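Local coordinates for uncharacterized protein Q6HG14 (Bacillus thuringiensis serovar konkukian, PDB 3F08) that is of unknown function but probably binds a hydrophobic small molecule or lipid, at residues B[2-7]-B[119-124]; B[22-27]-B[70-75]; B[42-47]-B[57-62]; B[80-85]-B[106-111]. The protein carries 5 engineered substitutions. All blocks are in the same frame, centred on the assembly; numbering follows the deposited sequence.

Contact 1 of 4, residues B[2-7]-B[119-124]; sequences AHTTTS and NLVHGI. Engineered in segment 119-124: Val121 (natural residue Phe).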
loop_
_atom_site.group_PDB
_atom_site.type_symbol
_atom_site.label_atom_id
_atom_site.label_comp_id
_atom_site.label_asym_id
_atom_site.label_seq_id
_atom_site.Cartn_x
_atom_site.Cartn_y
_atom_site.Cartn_z
ATOM N N ALA B 2 16.377 -2.754 19.732
ATOM C CA ALA B 2 16.458 -4.130 19.246
ATOM C C ALA B 2 16.075 -4.299 17.781
ATOM O O ALA B 2 15.108 -3.701 17.309
ATOM C CB ALA B 2 15.605 -5.033 20.106
ATOM N N HIS B 3 16.837 -5.127 17.069
ATOM C CA HIS B 3 16.591 -5.366 15.651
ATOM C C HIS B 3 17.108 -6.730 15.219
ATOM O O HIS B 3 17.932 -7.338 15.897
ATOM C CB HIS B 3 17.284 -4.295 14.805
ATOM C CG HIS B 3 18.766 -4.225 15.021
ATOM N ND1 HIS B 3 19.327 -3.706 16.168
ATOM C CD2 HIS B 3 19.801 -4.634 14.248
ATOM C CE1 HIS B 3 20.643 -3.798 16.092
ATOM N NE2 HIS B 3 20.958 -4.359 14.937
ATOM N N THR B 4 16.622 -7.207 14.083
ATOM C CA THR B 4 17.081 -8.481 13.566
ATOM C C THR B 4 16.785 -8.536 12.076
ATOM O O THR B 4 15.890 -7.848 11.583
ATOM C CB THR B 4 16.407 -9.679 14.290
ATOM O OG1 THR B 4 17.121 -10.881 13.985
ATOM C CG2 THR B 4 14.958 -9.837 13.847
ATOM N N THR B 5 17.552 -9.341 11.355
ATOM C CA THR B 5 17.357 -9.478 9.925
ATOM C C THR B 5 17.806 -10.853 9.485
ATOM O O THR B 5 18.712 -11.441 10.074
ATOM C CB THR B 5 18.192 -8.462 9.132
ATOM O OG1 THR B 5 17.867 -7.135 9.551
ATOM C CG2 THR B 5 17.905 -8.592 7.644
ATOM N N THR B 6 17.152 -11.376 8.460
ATOM C CA THR B 6 17.544 -12.661 7.922
ATOM C C THR B 6 17.339 -12.557 6.423
ATOM O O THR B 6 16.458 -11.834 5.952
ATOM C CB THR B 6 16.721 -13.832 8.504
ATOM O OG1 THR B 6 17.303 -15.071 8.076
ATOM C CG2 THR B 6 15.281 -13.770 8.037
ATOM N N SER B 7 18.169 -13.260 5.672
ATOM C CA SER B 7 18.084 -13.215 4.228
ATOM C C SER B 7 18.203 -14.608 3.646
ATOM O O SER B 7 18.716 -15.520 4.292
ATOM C CB SER B 7 19.199 -12.325 3.683
ATOM O OG SER B 7 19.295 -12.462 2.282
ATOM N N ASN B 119 15.344 -13.800 18.973
ATOM C CA ASN B 119 15.273 -15.189 18.522
ATOM C C ASN B 119 13.873 -15.544 18.025
ATOM O O ASN B 119 13.720 -16.279 17.052
ATOM C CB ASN B 119 15.681 -16.139 19.658
ATOM C CG ASN B 119 15.596 -17.603 19.259
ATOM O OD1 ASN B 119 16.114 -18.003 18.218
ATOM N ND2 ASN B 119 14.947 -18.410 20.092
ATOM N N LEU B 120 12.851 -15.023 18.698
ATOM C CA LEU B 120 11.474 -15.290 18.302
ATOM C C LEU B 120 11.162 -14.639 16.953
ATOM O O LEU B 120 10.596 -15.267 16.063
ATOM C CB LEU B 120 10.509 -14.755 19.358
ATOM C CG LEU B 120 9.043 -14.674 18.926
ATOM C CD1 LEU B 120 8.480 -16.081 18.715
ATOM C CD2 LEU B 120 8.244 -13.940 19.988
ATOM N N VAL B 121 11.525 -13.373 16.812
ATOM C CA VAL B 121 11.279 -12.656 15.566
ATOM C C VAL B 121 12.087 -13.266 14.423
ATOM O O VAL B 121 11.559 -13.501 13.341
ATOM C CB VAL B 121 11.622 -11.166 15.720
ATOM C CG1 VAL B 121 11.474 -10.449 14.390
ATOM C CG2 VAL B 121 10.696 -10.536 16.760
ATOM N N HIS B 122 13.364 -13.538 14.666
ATOM C CA HIS B 122 14.206 -14.133 13.637
ATOM C C HIS B 122 13.634 -15.488 13.226
ATOM O O HIS B 122 13.665 -15.853 12.055
ATOM C CB HIS B 122 15.644 -14.294 14.151
ATOM C CG HIS B 122 16.613 -14.750 13.106
ATOM N ND1 HIS B 122 16.724 -16.069 12.719
ATOM C CD2 HIS B 122 17.510 -14.062 12.359
ATOM C CE1 HIS B 122 17.652 -16.173 11.782
ATOM N NE2 HIS B 122 18.142 -14.969 11.547
ATOM N N GLY B 123 13.104 -16.223 14.198
ATOM C CA GLY B 123 12.519 -17.523 13.914
ATOM C C GLY B 123 11.310 -17.397 13.000
ATOM O O GLY B 123 11.076 -18.238 12.134
ATOM N N ILE B 124 10.535 -16.341 13.195
ATOM C CA ILE B 124 9.365 -16.104 12.371
ATOM C C ILE B 124 9.781 -15.792 10.934
ATOM O O ILE B 124 9.221 -16.342 9.979
ATOM C CB ILE B 124 8.535 -14.940 12.934
ATOM C CG1 ILE B 124 7.988 -15.325 14.309
ATOM C CG2 ILE B 124 7.376 -14.600 11.978
ATOM C CD1 ILE B 124 7.204 -14.210 14.991
#
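Thr4 and Thr6 of strand 3-7 meet His122 and Val121 of helix 119-124. The helix segment runs nearly parallel to the strand, at 25°, with the two axes 8.2 Å apart at closest approach. The threonines alternate with Thr5, whose CB points away from the helix.

The apolar contact is small. Thr4 CG2 touches CG1 of Val121 at 3.6 Å, and the two side chains approach at a slant. Val121 is an engineered residue, phenylalanine in the natural protein.

The remaining contacts gather round the imidazole of His122. With CG anti to the backbone N (chi1 -173°), the ring is carried out from the helix to the strand. Thr4 OG1 lies in the ring plane, at the edge, 3.6 Å from His122 CD2. The carbonyl O of Thr5 also comes to this edge, 3.7 Å from His122 CD2. Thr6 approaches the ring obliquely, its CB 3.5 Å from His122 NE2. The side chains of Thr4 and Thr6 each cross that of His122 at about a right angle.

Around these pairs, Thr4 and Thr6 also pack on Tyr125 of the same helix. Backbone bonds to Gly105 and Trp103 tie Thr4 and Thr6 into the sheet. The chemistry is therefore van der Waals packing of mixed character. Between these two segments, close fit takes the place of polar bonds.

Contact 2 of 4, residues B[22-27]-B[70-75]; sequences GGFNSL and YTYSIM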
loop_
_atom_site.group_PDB
_atom_site.type_symbol
_atom_site.label_atom_id
_atom_site.label_comp_id
_atom_site.label_asym_id
_atom_site.label_seq_id
_atom_site.Cartn_x
_atom_site.Cartn_y
_atom_site.Cartn_z
ATOM N N GLY B 22 4.499 -9.558 -2.950
ATOM C CA GLY B 22 4.269 -8.119 -2.891
ATOM C C GLY B 22 2.912 -7.676 -2.358
ATOM O O GLY B 22 2.778 -6.565 -1.839
ATOM N N GLY B 23 1.906 -8.536 -2.496
ATOM C CA GLY B 23 0.573 -8.203 -2.024
ATOM C C GLY B 23 0.496 -8.232 -0.514
ATOM O O GLY B 23 0.870 -9.222 0.117
ATOM N N PHE B 24 0.005 -7.148 0.071
ATOM C CA PHE B 24 -0.108 -7.074 1.515
ATOM C C PHE B 24 -1.087 -8.126 2.039
ATOM O O PHE B 24 -0.913 -8.651 3.138
ATOM C CB PHE B 24 -0.543 -5.669 1.927
ATOM C CG PHE B 24 -0.367 -5.383 3.391
ATOM C CD1 PHE B 24 0.871 -5.571 4.006
ATOM C CD2 PHE B 24 -1.430 -4.912 4.151
ATOM C CE1 PHE B 24 1.048 -5.292 5.367
ATOM C CE2 PHE B 24 -1.272 -4.625 5.512
ATOM C CZ PHE B 24 -0.029 -4.818 6.118
ATOM N N ASN B 25 -2.105 -8.449 1.246
ATOM C CA ASN B 25 -3.089 -9.450 1.660
ATOM C C ASN B 25 -2.767 -10.839 1.115
ATOM O O ASN B 25 -3.581 -11.755 1.216
ATOM C CB ASN B 25 -4.492 -9.066 1.180
ATOM C CG ASN B 25 -5.583 -9.793 1.949
ATOM O OD1 ASN B 25 -6.449 -10.453 1.368
ATOM N ND2 ASN B 25 -5.541 -9.674 3.266
ATOM N N SER B 26 -1.571 -11.007 0.566
ATOM C CA SER B 26 -1.210 -12.286 -0.037
ATOM C C SER B 26 -0.443 -13.322 0.786
ATOM O O SER B 26 -0.032 -14.344 0.246
ATOM C CB SER B 26 -0.459 -12.024 -1.345
ATOM O OG SER B 26 -1.268 -11.249 -2.215
ATOM N N LEU B 27 -0.262 -13.088 2.080
ATOM C CA LEU B 27 0.471 -14.052 2.898
ATOM C C LEU B 27 -0.002 -15.501 2.760
ATOM O O LEU B 27 0.809 -16.425 2.791
ATOM C CB LEU B 27 0.440 -13.648 4.376
ATOM C CG LEU B 27 1.250 -12.396 4.743
ATOM C CD1 LEU B 27 1.165 -12.157 6.240
ATOM C CD2 LEU B 27 2.711 -12.563 4.309
ATOM N N TYR B 70 7.743 -3.687 1.342
ATOM C CA TYR B 70 6.660 -3.078 2.092
ATOM C C TYR B 70 7.043 -3.191 3.552
ATOM O O TYR B 70 7.785 -4.094 3.945
ATOM C CB TYR B 70 5.275 -3.690 1.784
ATOM C CG TYR B 70 4.982 -5.108 2.221
ATOM C CD1 TYR B 70 4.777 -5.435 3.564
ATOM C CD2 TYR B 70 4.808 -6.108 1.269
ATOM C CE1 TYR B 70 4.396 -6.738 3.941
ATOM C CE2 TYR B 70 4.433 -7.391 1.625
ATOM C CZ TYR B 70 4.227 -7.705 2.956
ATOM O OH TYR B 70 3.841 -8.985 3.277
ATOM N N THR B 71 6.582 -2.226 4.336
ATOM C CA THR B 71 6.892 -2.163 5.749
ATOM C C THR B 71 5.585 -2.156 6.506
ATOM O O THR B 71 4.645 -1.463 6.123
ATOM C CB THR B 71 7.676 -0.872 6.067
ATOM O OG1 THR B 71 8.879 -0.848 5.286
ATOM C CG2 THR B 71 8.022 -0.787 7.561
ATOM N N TYR B 72 5.526 -2.926 7.582
ATOM C CA TYR B 72 4.314 -2.992 8.363
ATOM C C TYR B 72 4.599 -2.952 9.850
ATOM O O TYR B 72 5.720 -3.222 10.298
ATOM C CB TYR B 72 3.543 -4.262 8.014
ATOM C CG TYR B 72 4.277 -5.540 8.345
ATOM C CD1 TYR B 72 4.131 -6.153 9.588
ATOM C CD2 TYR B 72 5.097 -6.155 7.400
ATOM C CE1 TYR B 72 4.781 -7.357 9.882
ATOM C CE2 TYR B 72 5.753 -7.356 7.681
ATOM C CZ TYR B 72 5.589 -7.953 8.923
ATOM O OH TYR B 72 6.236 -9.140 9.190
ATOM N N SER B 73 3.568 -2.606 10.608
ATOM C CA SER B 73 3.661 -2.534 12.052
ATOM C C SER B 73 2.610 -3.484 12.598
ATOM O O SER B 73 1.734 -3.935 11.866
ATOM C CB SER B 73 3.405 -1.096 12.528
ATOM O OG SER B 73 2.151 -0.607 12.080
ATOM N N ILE B 74 2.696 -3.805 13.878
ATOM C CA ILE B 74 1.718 -4.706 14.457
ATOM C C ILE B 74 0.724 -3.953 15.323
ATOM O O ILE B 74 1.098 -3.194 16.214
ATOM C CB ILE B 74 2.399 -5.823 15.266
ATOM C CG1 ILE B 74 2.882 -6.921 14.306
ATOM C CG2 ILE B 74 1.437 -6.385 16.303
ATOM C CD1 ILE B 74 3.547 -8.097 14.990
HETATM N N MSE B 75 -0.554 -4.173 15.043
HETATM C CA MSE B 75 -1.630 -3.525 15.775
HETATM C C MSE B 75 -2.146 -4.446 16.881
HETATM O O MSE B 75 -2.397 -3.999 18.001
HETATM C CB MSE B 75 -2.750 -3.177 14.794
HETATM C CG MSE B 75 -3.627 -2.011 15.201
HETATM SE SE MSE B 75 -4.196 -1.046 13.618
HETATM C CE MSE B 75 -2.956 0.448 13.691
HETATM O O HOH W 1 2.831 -10.624 1.210
#
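Phe24 packs its ring edge against one face of the Tyr70 ring. This is an offset edge-to-face pair, with centroids 5.4 Å apart and planes at 89°. Phe24 CD1 stands over the rim of the tyrosine ring, 3.7 Å from Tyr70 CE1. The same phenyl edge reaches on along the strand, where Phe24 CE1 meets CB of Tyr72 at 3.8 Å. In Tyr70, CG lies between the backbone N and the carbonyl carbon (chi1 68°), which turns the ring toward Phe24. This is the tight part of the contact.

The looser part is on the glycine side and at the phenol end. Gly22 O comes obliquely to the CD2 side of the Tyr70 ring. Leu27 CD2 is 3.9 Å from Tyr70 OH. A water bridges the two segments here. It donates to Gly23 O at 2.6 Å and accepts from Tyr70 OH at 2.8 Å. The hydroxyl is also hydrogen-bonded to Arg46 NH1, which in turn holds Phe24 O.

Gly23 to Ser26 form a type I beta turn, closed by Ser26 N on Gly23 O. All the touching residues are buried. The loop after helix 14-21 thus packs on the seven-stranded antiparallel sheet, which with the long helix 114-137 fits the helix-grip fold of the Bet v 1-like superfamily.

Contact 3 of 4, residues B[42-47]-B[57-62]; sequences GGRVRH and IERLEV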
loop_
_atom_site.group_PDB
_atom_site.type_symbol
_atom_site.label_atom_id
_atom_site.label_comp_id
_atom_site.label_asym_id
_atom_site.label_seq_id
_atom_site.Cartn_x
_atom_site.Cartn_y
_atom_site.Cartn_z
ATOM N N GLY B 42 -9.605 0.270 3.586
ATOM C CA GLY B 42 -9.265 0.481 2.192
ATOM C C GLY B 42 -8.055 -0.293 1.694
ATOM O O GLY B 42 -7.583 -0.049 0.581
ATOM N N GLY B 43 -7.554 -1.223 2.504
ATOM C CA GLY B 43 -6.398 -2.013 2.110
ATOM C C GLY B 43 -5.142 -1.739 2.920
ATOM O O GLY B 43 -4.084 -2.322 2.651
ATOM N N ARG B 44 -5.255 -0.863 3.918
ATOM C CA ARG B 44 -4.124 -0.494 4.774
ATOM C C ARG B 44 -3.904 -1.412 5.976
ATOM O O ARG B 44 -2.851 -1.371 6.610
ATOM C CB ARG B 44 -4.307 0.938 5.290
ATOM C CG ARG B 44 -4.081 2.024 4.260
ATOM C CD ARG B 44 -4.502 3.383 4.811
ATOM N NE ARG B 44 -5.956 3.508 4.855
ATOM C CZ ARG B 44 -6.611 4.591 5.263
ATOM N NH1 ARG B 44 -5.949 5.659 5.680
ATOM N NH2 ARG B 44 -7.934 4.614 5.228
ATOM N N VAL B 45 -4.896 -2.231 6.298
ATOM C CA VAL B 45 -4.784 -3.114 7.445
ATOM C C VAL B 45 -5.128 -4.540 7.042
ATOM O O VAL B 45 -6.101 -4.771 6.315
ATOM C CB VAL B 45 -5.733 -2.634 8.581
ATOM C CG1 VAL B 45 -5.715 -3.611 9.745
ATOM C CG2 VAL B 45 -5.303 -1.245 9.062
ATOM N N ARG B 46 -4.318 -5.496 7.484
ATOM C CA ARG B 46 -4.590 -6.882 7.155
ATOM C C ARG B 46 -4.883 -7.686 8.410
ATOM O O ARG B 46 -4.225 -7.527 9.440
ATOM C CB ARG B 46 -3.423 -7.513 6.367
ATOM C CG ARG B 46 -2.110 -7.655 7.116
ATOM C CD ARG B 46 -1.024 -8.174 6.178
ATOM N NE ARG B 46 0.280 -8.294 6.835
ATOM C CZ ARG B 46 1.419 -8.549 6.195
ATOM N NH1 ARG B 46 1.422 -8.714 4.875
ATOM N NH2 ARG B 46 2.559 -8.635 6.872
ATOM N N HIS B 47 -5.906 -8.527 8.317
ATOM C CA HIS B 47 -6.312 -9.384 9.419
ATOM C C HIS B 47 -5.882 -10.785 9.051
ATOM O O HIS B 47 -6.415 -11.383 8.117
ATOM C CB HIS B 47 -7.830 -9.342 9.612
ATOM C CG HIS B 47 -8.327 -8.054 10.190
ATOM N ND1 HIS B 47 -8.205 -6.846 9.535
ATOM C CD2 HIS B 47 -8.931 -7.783 11.370
ATOM C CE1 HIS B 47 -8.712 -5.887 10.288
ATOM N NE2 HIS B 47 -9.160 -6.428 11.407
ATOM N N ILE B 57 -3.535 -8.546 13.617
ATOM C CA ILE B 57 -3.829 -7.367 12.826
ATOM C C ILE B 57 -2.551 -6.568 12.597
ATOM O O ILE B 57 -1.859 -6.198 13.548
ATOM C CB ILE B 57 -4.878 -6.490 13.534
ATOM C CG1 ILE B 57 -6.146 -7.319 13.788
ATOM C CG2 ILE B 57 -5.213 -5.281 12.685
ATOM C CD1 ILE B 57 -7.274 -6.537 14.466
ATOM N N GLU B 58 -2.233 -6.315 11.333
ATOM C CA GLU B 58 -1.025 -5.575 11.001
ATOM C C GLU B 58 -1.350 -4.383 10.116
ATOM O O GLU B 58 -2.263 -4.429 9.293
ATOM C CB GLU B 58 -0.025 -6.506 10.314
ATOM C CG GLU B 58 0.171 -7.810 11.075
ATOM C CD GLU B 58 1.245 -8.698 10.485
ATOM O OE1 GLU B 58 1.440 -8.677 9.249
ATOM O OE2 GLU B 58 1.884 -9.443 11.264
ATOM N N ARG B 59 -0.581 -3.317 10.286
ATOM C CA ARG B 59 -0.801 -2.094 9.542
ATOM C C ARG B 59 0.267 -1.824 8.485
ATOM O O ARG B 59 1.464 -1.948 8.759
ATOM C CB ARG B 59 -0.881 -0.938 10.542
ATOM C CG ARG B 59 -0.717 0.429 9.946
ATOM C CD ARG B 59 -1.457 1.473 10.758
ATOM N NE ARG B 59 -2.376 2.139 9.857
ATOM C CZ ARG B 59 -3.690 2.201 10.020
ATOM N NH1 ARG B 59 -4.270 1.646 11.074
ATOM N NH2 ARG B 59 -4.421 2.802 9.098
ATOM N N LEU B 60 -0.174 -1.485 7.275
ATOM C CA LEU B 60 0.749 -1.165 6.188
ATOM C C LEU B 60 1.350 0.215 6.466
ATOM O O LEU B 60 0.608 1.190 6.628
ATOM C CB LEU B 60 0.012 -1.132 4.842
ATOM C CG LEU B 60 0.862 -0.780 3.610
ATOM C CD1 LEU B 60 1.860 -1.912 3.340
ATOM C CD2 LEU B 60 -0.030 -0.561 2.392
ATOM N N GLU B 61 2.679 0.304 6.521
ATOM C CA GLU B 61 3.336 1.583 6.792
ATOM C C GLU B 61 3.940 2.206 5.538
ATOM O O GLU B 61 3.800 3.409 5.302
ATOM C CB GLU B 61 4.441 1.411 7.836
ATOM C CG GLU B 61 3.973 1.002 9.229
ATOM C CD GLU B 61 3.167 2.085 9.931
ATOM O OE1 GLU B 61 3.259 3.263 9.519
ATOM O OE2 GLU B 61 2.453 1.758 10.904
ATOM N N VAL B 62 4.633 1.386 4.753
ATOM C CA VAL B 62 5.259 1.839 3.523
ATOM C C VAL B 62 5.130 0.756 2.467
ATOM O O VAL B 62 5.143 -0.439 2.772
ATOM C CB VAL B 62 6.782 2.128 3.706
ATOM C CG1 VAL B 62 7.325 2.815 2.464
ATOM C CG2 VAL B 62 7.029 3.007 4.940
HETATM O O HOH W 2 -3.903 5.153 7.661
#
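Glu58 OE1 is gripped by two nitrogens of Arg46, NE at 2.7 Å and NH2 at 2.6 Å. The arginine comes side-on, with the oxygen near its guanidinium plane. The bonds are bent, 138° and 139° at the hydrogens, as expected when one oxygen serves both donors. The planes of the two groups are turned 37° apart. Arg46 is extended from CG to NE, which brings its head level with the carboxylate. Arg46 NH1 is bonded elsewhere, to Phe24 O and Tyr70 OH, and the guanidinium makes a cation-pi contact with Tyr72. Together these partners fix the position of the buried guanidinium.

The backbones form an antiparallel hairpin. Arg46 and Glu58 are its hydrogen-bonded pair, and Leu60 N adds a bond to Arg44 O at 2.8 Å.

Val45, His47, Ile57 and Arg59 share the other face. Val45 CG1 presses on Ile57 CG2, and Val45 CG2 lies over one face of the Arg59 guanidinium, 3.7 Å from Arg59 NH1. Ile57 CG1 makes an off-centre CH-pi contact with the His47 ring. Arg59 is also salt-bridged to Glu41.

Arg44 reaches the second subunit, where it bonds Trp18 O and Gln19 O on helix 14-21 of that chain. Within its own chain, strand 36-40 flanks the pair beyond 45-49, and strand 69-74 beyond 55-64.

Contact 4 of 4, residues B[80-85]-B[106-111]; sequences PVTNYL and TFTPVA. Engineered in segment 106-111: Ala111 (natural residue Glu).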
loop_
_atom_site.group_PDB
_atom_site.type_symbol
_atom_site.label_atom_id
_atom_site.label_comp_id
_atom_site.label_asym_id
_atom_site.label_seq_id
_atom_site.Cartn_x
_atom_site.Cartn_y
_atom_site.Cartn_z
ATOM N N PRO B 80 5.775 -10.730 22.478
ATOM C CA PRO B 80 6.303 -9.860 23.536
ATOM C C PRO B 80 7.180 -8.714 23.051
ATOM O O PRO B 80 8.319 -8.571 23.471
ATOM C CB PRO B 80 7.066 -10.833 24.424
ATOM C CG PRO B 80 7.615 -11.813 23.430
ATOM C CD PRO B 80 6.416 -12.058 22.528
ATOM N N VAL B 81 6.638 -7.885 22.172
ATOM C CA VAL B 81 7.385 -6.755 21.647
ATOM C C VAL B 81 6.454 -5.592 21.399
ATOM O O VAL B 81 5.256 -5.777 21.196
ATOM C CB VAL B 81 8.082 -7.094 20.307
ATOM C CG1 VAL B 81 9.138 -8.176 20.520
ATOM C CG2 VAL B 81 7.044 -7.547 19.286
ATOM N N THR B 82 7.016 -4.393 21.418
ATOM C CA THR B 82 6.259 -3.180 21.169
ATOM C C THR B 82 7.092 -2.346 20.200
ATOM O O THR B 82 8.245 -2.679 19.936
ATOM C CB THR B 82 6.005 -2.396 22.473
ATOM O OG1 THR B 82 5.156 -1.280 22.197
ATOM C CG2 THR B 82 7.308 -1.889 23.063
ATOM N N ASN B 83 6.519 -1.278 19.659
ATOM C CA ASN B 83 7.246 -0.445 18.705
ATOM C C ASN B 83 7.759 -1.306 17.551
ATOM O O ASN B 83 8.832 -1.064 17.005
ATOM C CB ASN B 83 8.433 0.243 19.384
ATOM C CG ASN B 83 8.016 1.109 20.559
ATOM O OD1 ASN B 83 7.165 1.988 20.428
ATOM N ND2 ASN B 83 8.624 0.868 21.715
ATOM N N TYR B 84 6.978 -2.308 17.178
ATOM C CA TYR B 84 7.362 -3.223 16.111
ATOM C C TYR B 84 7.188 -2.686 14.689
ATOM O O TYR B 84 6.110 -2.226 14.316
ATOM C CB TYR B 84 6.559 -4.511 16.245
ATOM C CG TYR B 84 7.006 -5.597 15.300
ATOM C CD1 TYR B 84 8.111 -6.378 15.595
ATOM C CD2 TYR B 84 6.316 -5.849 14.113
ATOM C CE1 TYR B 84 8.522 -7.391 14.745
ATOM C CE2 TYR B 84 6.716 -6.859 13.247
ATOM C CZ TYR B 84 7.824 -7.633 13.573
ATOM O OH TYR B 84 8.233 -8.656 12.748
ATOM N N LEU B 85 8.263 -2.747 13.911
ATOM C CA LEU B 85 8.249 -2.337 12.512
ATOM C C LEU B 85 8.988 -3.430 11.768
ATOM O O LEU B 85 10.037 -3.875 12.220
ATOM C CB LEU B 85 8.987 -1.021 12.283
ATOM C CG LEU B 85 8.205 0.288 12.324
ATOM C CD1 LEU B 85 9.124 1.399 11.826
ATOM C CD2 LEU B 85 6.956 0.212 11.448
ATOM N N THR B 106 12.586 -4.068 13.637
ATOM C CA THR B 106 13.061 -3.284 14.768
ATOM C C THR B 106 11.919 -3.310 15.773
ATOM O O THR B 106 10.745 -3.224 15.399
ATOM C CB THR B 106 13.380 -1.839 14.358
ATOM O OG1 THR B 106 12.215 -1.231 13.796
ATOM C CG2 THR B 106 14.489 -1.819 13.318
ATOM N N PHE B 107 12.256 -3.432 17.049
ATOM C CA PHE B 107 11.232 -3.529 18.075
ATOM C C PHE B 107 11.840 -3.374 19.464
ATOM O O PHE B 107 13.060 -3.390 19.628
ATOM C CB PHE B 107 10.575 -4.900 17.977
ATOM C CG PHE B 107 11.567 -6.012 17.764
ATOM C CD1 PHE B 107 11.975 -6.364 16.475
ATOM C CD2 PHE B 107 12.156 -6.653 18.851
ATOM C CE1 PHE B 107 12.966 -7.329 16.271
ATOM C CE2 PHE B 107 13.148 -7.620 18.663
ATOM C CZ PHE B 107 13.555 -7.960 17.370
ATOM N N THR B 108 10.973 -3.237 20.461
ATOM C CA THR B 108 11.414 -3.112 21.841
ATOM C C THR B 108 10.865 -4.326 22.566
ATOM O O THR B 108 9.665 -4.594 22.521
ATOM C CB THR B 108 10.855 -1.845 22.525
ATOM O OG1 THR B 108 11.145 -0.687 21.732
ATOM C CG2 THR B 108 11.495 -1.666 23.896
ATOM N N PRO B 109 11.741 -5.101 23.219
ATOM C CA PRO B 109 11.272 -6.286 23.941
ATOM C C PRO B 109 10.433 -5.898 25.159
ATOM O O PRO B 109 10.700 -4.891 25.809
ATOM C CB PRO B 109 12.570 -6.980 24.346
ATOM C CG PRO B 109 13.537 -6.543 23.290
ATOM C CD PRO B 109 13.209 -5.084 23.143
ATOM N N VAL B 110 9.415 -6.695 25.458
ATOM C CA VAL B 110 8.557 -6.430 26.605
ATOM C C VAL B 110 8.361 -7.710 27.406
ATOM O O VAL B 110 7.778 -8.668 26.906
ATOM C CB VAL B 110 7.159 -5.912 26.173
ATOM C CG1 VAL B 110 6.267 -5.740 27.399
ATOM C CG2 VAL B 110 7.297 -4.594 25.433
ATOM N N ALA B 111 8.861 -7.723 28.639
ATOM C CA ALA B 111 8.727 -8.880 29.525
ATOM C C ALA B 111 9.644 -10.062 29.189
ATOM O O ALA B 111 9.522 -11.123 29.791
ATOM C CB ALA B 111 7.272 -9.343 29.563
HETATM O O HOH W 3 10.713 0.143 15.884
#
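Asn83 and Thr108 meet at a beta bulge in the antiparallel hairpin of strands 81-92 and 99-109. The register shifts by one between Thr82 and Leu85. Asn83 has a positive phi of 55°, and its CB points toward the facing strand. From there the side chain can be followed outward. Asn83 CB lies 3.7 Å from Thr108 OG1. CG runs beside the same hydroxyl. At the tip, Asn83 ND2 donates to Thr108 OG1 at 3.0 Å, tilted slightly from the amide plane. The two side chains lie side by side and point the same way.

Before the bulge, Thr82 and Thr108 form a hydrogen-bonded pair, N to O in both directions. Beyond it, Leu85 and Thr106 do the same. Val110 N also reaches Pro80 O, from above its carbonyl plane. Thr82 CG2 touches both Thr108 CB and Val110 CG2, 3.6 Å from each.

On another side of the strands, Phe107 touches two neighbours. Its CD2 meets Val81 CG1 at 3.8 Å, and its CB meets the edge of the Tyr84 ring. The Tyr84 hydroxyl bonds Tyr125 of the long helix 114-137. Next to the bulge, Thr108 N donates to Thr82 O at 2.8 Å, tilted 21° from the carbonyl plane.

Contact 2 is fully buried, contacts 1 and 3 are partly buried, and contact 4 lies at the surface. All four reach the same antiparallel sheet. Contacts 3 and 4 are each strand pairing in a hairpin, whereas contact 1 sets the long helix on an outer strand and contact 2 sets a loop on a central one. Arg46 of contact 3 also bonds Phe24 O and Tyr70 OH of contact 2, and both contacts reach the second subunit. Contacts 1 and 4 join through Ala2 and Phe107. The chemistry differs with place: aromatic packing in contact 2, a buried charged pair in the partly buried hairpin of contact 3, van der Waals touches alone between helix and strand in contact 1, and backbone bonds with an Asn-Thr side-chain bond at the surface.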